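Local atomic coordinates of dermonecrotic toxin (Pasteurella multocida, PDB entry 2EBF), a protein that induces bone resorption, acts as a potent mitogen and is associated with progressive atrophic rhinitis in pigs, the chain here being its C-terminal region. Residues E90-M95 with F154-A159; A128-E133 with K139-I144. All blocks are in the same frame, centred on the assembly; numbering follows the deposited sequence.

In the fold
Both contacts are buried and belong to one all-helical region, and their centres are about 11 Å apart. Contact 1 brings helix 88-108 against helix 151-164, which are distant in sequence; contact 2 is local, joining the end of helix 115-129 to helix 135-143 across a short connection lying between the contact 1 segments in the chain. They meet directly: M95 packs on A128 and L129, L155 on I144, and L156 on Y130. Contact 1 is a thin meeting of a glutamine amide with a leucine and an arginine stem. Contact 2 sets a tyrosine against two aliphatic side chains, and its second helix also reaches a sugar-binding surface.

Contact 1 (E90-M95 with F154-A159)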
# COMPACT_ATOMS: atom_id res chain seq x y z
N GLU A 90 -16.76 -6.55 0.49
CA GLU A 90 -17.69 -5.65 1.15
C GLU A 90 -18.33 -6.32 2.36
O GLU A 90 -18.47 -5.71 3.42
CB GLU A 90 -18.75 -5.15 0.17
CG GLU A 90 -18.18 -4.17 -0.83
CD GLU A 90 -19.20 -3.69 -1.84
OE1 GLU A 90 -20.41 -3.95 -1.65
OE2 GLU A 90 -18.78 -3.05 -2.83
N ARG A 91 -18.74 -7.58 2.19
CA ARG A 91 -19.30 -8.38 3.28
C ARG A 91 -18.39 -8.38 4.52
O ARG A 91 -18.84 -8.09 5.63
CB ARG A 91 -19.57 -9.83 2.84
CG ARG A 91 -20.35 -10.63 3.88
CD ARG A 91 -20.50 -12.08 3.49
NE ARG A 91 -21.43 -12.25 2.37
CZ ARG A 91 -21.67 -13.41 1.78
NH1 ARG A 91 -21.05 -14.52 2.19
NH2 ARG A 91 -22.52 -13.48 0.76
N GLN A 92 -17.11 -8.71 4.34
CA GLN A 92 -16.20 -8.73 5.50
C GLN A 92 -16.00 -7.31 6.06
O GLN A 92 -15.87 -7.14 7.27
CB GLN A 92 -14.88 -9.46 5.24
CG GLN A 92 -13.91 -8.86 4.21
CD GLN A 92 -12.76 -8.05 4.83
OE1 GLN A 92 -11.70 -7.89 4.20
NE2 GLN A 92 -12.96 -7.52 6.02
N GLY A 93 -16.02 -6.31 5.18
CA GLY A 93 -15.94 -4.90 5.62
C GLY A 93 -17.09 -4.52 6.53
O GLY A 93 -16.88 -3.93 7.58
N LEU A 94 -18.31 -4.85 6.11
CA LEU A 94 -19.51 -4.64 6.91
C LEU A 94 -19.50 -5.39 8.24
O LEU A 94 -19.96 -4.87 9.27
CB LEU A 94 -20.75 -5.04 6.11
CG LEU A 94 -21.09 -4.12 4.93
CD1 LEU A 94 -22.04 -4.83 3.97
CD2 LEU A 94 -21.66 -2.78 5.40
N MET A 95 -18.99 -6.62 8.21
CA MET A 95 -18.84 -7.42 9.44
C MET A 95 -17.93 -6.75 10.46
O MET A 95 -18.28 -6.66 11.63
CB MET A 95 -18.35 -8.82 9.10
CG MET A 95 -19.45 -9.64 8.47
SD MET A 95 -18.88 -11.07 7.57
CE MET A 95 -18.55 -12.22 8.92
N PHE A 154 -8.94 -3.82 5.37
CA PHE A 154 -7.78 -3.81 4.50
C PHE A 154 -6.80 -4.90 4.92
O PHE A 154 -6.29 -5.65 4.08
CB PHE A 154 -7.09 -2.44 4.56
CG PHE A 154 -5.77 -2.41 3.84
CD1 PHE A 154 -5.70 -1.97 2.52
CD2 PHE A 154 -4.60 -2.82 4.48
CE1 PHE A 154 -4.48 -1.95 1.85
CE2 PHE A 154 -3.38 -2.81 3.81
CZ PHE A 154 -3.32 -2.38 2.50
N LEU A 155 -6.55 -5.00 6.21
CA LEU A 155 -5.58 -5.96 6.70
C LEU A 155 -6.03 -7.40 6.50
O LEU A 155 -5.21 -8.23 6.13
CB LEU A 155 -5.20 -5.68 8.15
CG LEU A 155 -4.42 -4.38 8.37
CD1 LEU A 155 -4.46 -4.01 9.84
CD2 LEU A 155 -2.96 -4.44 7.84
N LEU A 156 -7.30 -7.70 6.73
CA LEU A 156 -7.79 -9.08 6.50
C LEU A 156 -7.79 -9.43 5.01
O LEU A 156 -7.47 -10.54 4.63
CB LEU A 156 -9.17 -9.32 7.12
CG LEU A 156 -9.71 -10.75 6.96
CD1 LEU A 156 -8.81 -11.76 7.69
CD2 LEU A 156 -11.09 -10.81 7.54
N ARG A 157 -8.15 -8.46 4.17
CA ARG A 157 -8.09 -8.63 2.73
C ARG A 157 -6.69 -8.98 2.29
O ARG A 157 -6.49 -9.94 1.54
CB ARG A 157 -8.55 -7.35 2.03
CG ARG A 157 -8.27 -7.32 0.55
CD ARG A 157 -8.29 -5.88 0.04
NE ARG A 157 -9.55 -5.21 0.35
CZ ARG A 157 -9.69 -3.91 0.55
NH1 ARG A 157 -8.64 -3.09 0.48
NH2 ARG A 157 -10.89 -3.41 0.83
N THR A 158 -5.71 -8.23 2.79
CA THR A 158 -4.30 -8.43 2.47
C THR A 158 -3.81 -9.81 2.96
O THR A 158 -3.11 -10.54 2.24
CB THR A 158 -3.43 -7.28 3.06
OG1 THR A 158 -3.95 -6.01 2.61
CG2 THR A 158 -1.96 -7.41 2.66
N ALA A 159 -4.19 -10.14 4.20
CA ALA A 159 -3.80 -11.41 4.81
C ALA A 159 -4.33 -12.60 3.99
O ALA A 159 -3.59 -13.54 3.74
CB ALA A 159 -4.33 -11.50 6.24
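Q92 and L156 mark the closest backbone approach of the two helical segments, their CA atoms 8.5 Å apart, and the chains run steeply across one another. At that separation a long side chain must span most of the gap, and Q92 does so. Its CG sits between the backbone N and the carbonyl carbon (chi1 66°), and the bend at the next bond carries the amide toward helix 151-164. There Q92 CD comes within 4.2 Å of L156 CD2, the two side chains sliding past each other in opposite directions. The end of Q92 also lies beside CB of R157, the two side chains crossing at about a right angle, and no hydrogen bond links the segments.

Helix 88-108 falls within the membrane localization domain, a helical part of this toxin region. L129 of its helix 115-129 touches both Q92 and L156, filling in beside the sparse direct contact, so leucine suits these places as an apolar filler between helices. R157 keeps its CB against Q92 while its charged end forms a salt bridge with D89, just ahead of the first segment. Farther round helix 151-164, T158 OG1 donates to F154 O at 2.8 Å from above the carbonyl plane, and that oxygen also takes the helical bond from T158 N. This turns the threonine hydroxyl back on its own helix, above the F154 ring, toward its rim.

Contact 2 (A128-E133 with K139-I144); sequences ALYLPE and KQILQI. With GLC (alpha-D-glucopyranose), chain C; GLC (alpha-D-glucopyranose), chain B.
Y130 reaches across from the end of helix 115-129 to I141 and L142, the CA atoms of Y130 and K139 being the nearest pair at 9.6 Å. Y130 is the first residue to leave helical backbone angles. Its CB points toward the other helix, and CG stands anti to the carbonyl carbon (chi1 -60°), which sends the ring into the gap. Along one side of the ring, CE1 lies 4.2 Å from I141 CD1, a methyl that sits at the ring edge near its plane; L156 CD1 of helix 151-164 packs against the same CE1. On the other side, CE2 is 4.1 Å from L142 CD1, which approaches at a slant. At the tip, OH is close to I141 CG2, at 3.3 Å, with L142 CD2 slightly farther off. This hydroxyl would be poorly placed among methyls alone, but it is hydrogen-bonded to H96 NE2 of helix 88-108. A tyrosine suits the position because its ring fills apolar space while its tip ties to a third helix.

L142 serves two sides: its methyls meet the tyrosine, while CB, with CD1 a little farther off, faces O6 of the chain C glucose, 3.7 Å from CB. O1 of the chain B glucose bridges its own C1 to C1 of the chain C glucose, the 1,1-linkage of a trehalose, and C1 of the chain B glucose lies 3.5 Å from L142 O. Nearby, K139 NZ donates to Q143 OE1 at 2.6 Å, tilted 27° from the carbonyl plane, and also forms a salt bridge with E556. The whole is a helix-loop-helix connection, packed inside by tyrosine, isoleucine and leucine and lined outside by K139, L142 and Q143 of a glycan pocket that D103 and K147 help complete.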
# COMPACT_ATOMS: atom_id res chain seq x y z
N ALA A 128 -16.56 -16.11 11.81
CA ALA A 128 -16.83 -16.14 10.38
C ALA A 128 -15.68 -15.56 9.55
O ALA A 128 -15.50 -15.93 8.38
CB ALA A 128 -18.14 -15.39 10.06
N LEU A 129 -14.93 -14.64 10.15
CA LEU A 129 -13.83 -13.94 9.47
C LEU A 129 -12.46 -14.56 9.69
O LEU A 129 -11.64 -14.62 8.77
CB LEU A 129 -13.78 -12.51 9.98
CG LEU A 129 -14.42 -11.38 9.16
CD1 LEU A 129 -15.30 -11.87 8.03
CD2 LEU A 129 -15.13 -10.46 10.09
N TYR A 130 -12.20 -14.96 10.93
CA TYR A 130 -10.90 -15.47 11.34
C TYR A 130 -11.03 -16.96 11.64
O TYR A 130 -11.67 -17.36 12.60
CB TYR A 130 -10.37 -14.67 12.54
CG TYR A 130 -10.21 -13.21 12.20
CD1 TYR A 130 -9.05 -12.74 11.59
CD2 TYR A 130 -11.25 -12.29 12.42
CE1 TYR A 130 -8.90 -11.40 11.25
CE2 TYR A 130 -11.11 -10.95 12.07
CZ TYR A 130 -9.93 -10.51 11.48
OH TYR A 130 -9.79 -9.20 11.12
N LEU A 131 -10.42 -17.76 10.77
CA LEU A 131 -10.52 -19.21 10.85
C LEU A 131 -9.61 -19.67 12.01
O LEU A 131 -8.79 -18.88 12.47
CB LEU A 131 -10.11 -19.82 9.51
CG LEU A 131 -11.12 -19.67 8.36
CD1 LEU A 131 -11.61 -18.25 8.22
CD2 LEU A 131 -10.52 -20.12 7.06
N PRO A 132 -9.78 -20.91 12.50
CA PRO A 132 -8.97 -21.36 13.65
C PRO A 132 -7.46 -21.21 13.51
O PRO A 132 -6.77 -20.97 14.51
CB PRO A 132 -9.34 -22.85 13.77
CG PRO A 132 -10.73 -22.91 13.21
CD PRO A 132 -10.72 -21.96 12.05
N GLU A 133 -6.93 -21.36 12.30
CA GLU A 133 -5.48 -21.27 12.09
C GLU A 133 -4.97 -19.83 11.95
O GLU A 133 -3.77 -19.61 11.70
CB GLU A 133 -5.06 -22.10 10.88
CG GLU A 133 -5.47 -21.50 9.53
CD GLU A 133 -6.88 -21.88 9.08
OE1 GLU A 133 -7.66 -22.49 9.85
OE2 GLU A 133 -7.20 -21.55 7.92
N LYS A 139 -5.63 -11.68 16.51
CA LYS A 139 -5.26 -10.89 17.68
C LYS A 139 -4.65 -9.55 17.25
O LYS A 139 -4.99 -8.51 17.82
CB LYS A 139 -4.30 -11.64 18.60
CG LYS A 139 -4.13 -10.98 19.98
CD LYS A 139 -3.30 -11.83 20.93
CE LYS A 139 -3.44 -11.35 22.38
NZ LYS A 139 -2.65 -10.14 22.66
N GLN A 140 -3.77 -9.58 16.25
CA GLN A 140 -3.04 -8.38 15.87
C GLN A 140 -4.01 -7.36 15.26
O GLN A 140 -4.02 -6.18 15.62
CB GLN A 140 -1.92 -8.72 14.88
CG GLN A 140 -0.67 -9.35 15.54
CD GLN A 140 -0.28 -8.62 16.82
OE1 GLN A 140 -0.33 -9.18 17.91
NE2 GLN A 140 0.06 -7.36 16.68
N ILE A 141 -4.86 -7.87 14.38
CA ILE A 141 -5.79 -7.02 13.63
C ILE A 141 -6.92 -6.46 14.50
O ILE A 141 -7.21 -5.25 14.44
CB ILE A 141 -6.36 -7.77 12.42
CG1 ILE A 141 -5.27 -8.02 11.38
CG2 ILE A 141 -7.53 -6.96 11.81
CD1 ILE A 141 -5.76 -8.79 10.14
N LEU A 142 -7.56 -7.31 15.29
CA LEU A 142 -8.64 -6.87 16.17
C LEU A 142 -8.21 -6.07 17.42
O LEU A 142 -9.05 -5.53 18.14
CB LEU A 142 -9.55 -8.05 16.55
CG LEU A 142 -10.31 -8.73 15.41
CD1 LEU A 142 -11.27 -9.80 15.96
CD2 LEU A 142 -11.07 -7.73 14.55
N GLN A 143 -6.90 -5.98 17.68
CA GLN A 143 -6.40 -5.09 18.73
C GLN A 143 -6.36 -3.62 18.26
O GLN A 143 -6.37 -2.70 19.09
CB GLN A 143 -5.03 -5.55 19.26
CG GLN A 143 -5.15 -6.67 20.31
CD GLN A 143 -3.84 -7.26 20.81
OE1 GLN A 143 -3.83 -7.94 21.84
NE2 GLN A 143 -2.73 -7.02 20.09
N ILE A 144 -6.32 -3.40 16.95
CA ILE A 144 -6.38 -2.04 16.40
C ILE A 144 -7.76 -1.42 16.71
O ILE A 144 -8.78 -2.01 16.39
CB ILE A 144 -6.10 -2.00 14.87
CG1 ILE A 144 -4.78 -2.71 14.55
CG2 ILE A 144 -6.09 -0.55 14.34
CD1 ILE A 144 -4.59 -3.04 13.07
C1 GLC C . -10.75 -7.77 21.58
C2 GLC C . -11.08 -8.82 22.64
C3 GLC C . -9.81 -9.43 23.23
C4 GLC C . -8.86 -9.94 22.13
C5 GLC C . -8.66 -8.89 21.02
C6 GLC C . -7.95 -9.49 19.80
O2 GLC C . -11.82 -8.18 23.69
O3 GLC C . -10.14 -10.49 24.12
O4 GLC C . -7.60 -10.31 22.70
O5 GLC C . -9.91 -8.34 20.57
O6 GLC C . -8.80 -10.48 19.21
C1 GLC B . -10.08 -5.44 21.47
C2 GLC B . -9.11 -4.49 22.17
C3 GLC B . -9.64 -4.15 23.57
C4 GLC B . -11.05 -3.57 23.48
C5 GLC B . -11.98 -4.48 22.67
C6 GLC B . -13.30 -3.79 22.37
O1 GLC B . -10.11 -6.66 22.22
O2 GLC B . -7.81 -5.09 22.25
O3 GLC B . -8.79 -3.23 24.25
O4 GLC B . -11.57 -3.39 24.82
O5 GLC B . -11.38 -4.84 21.41
O6 GLC B . -13.04 -2.63 21.57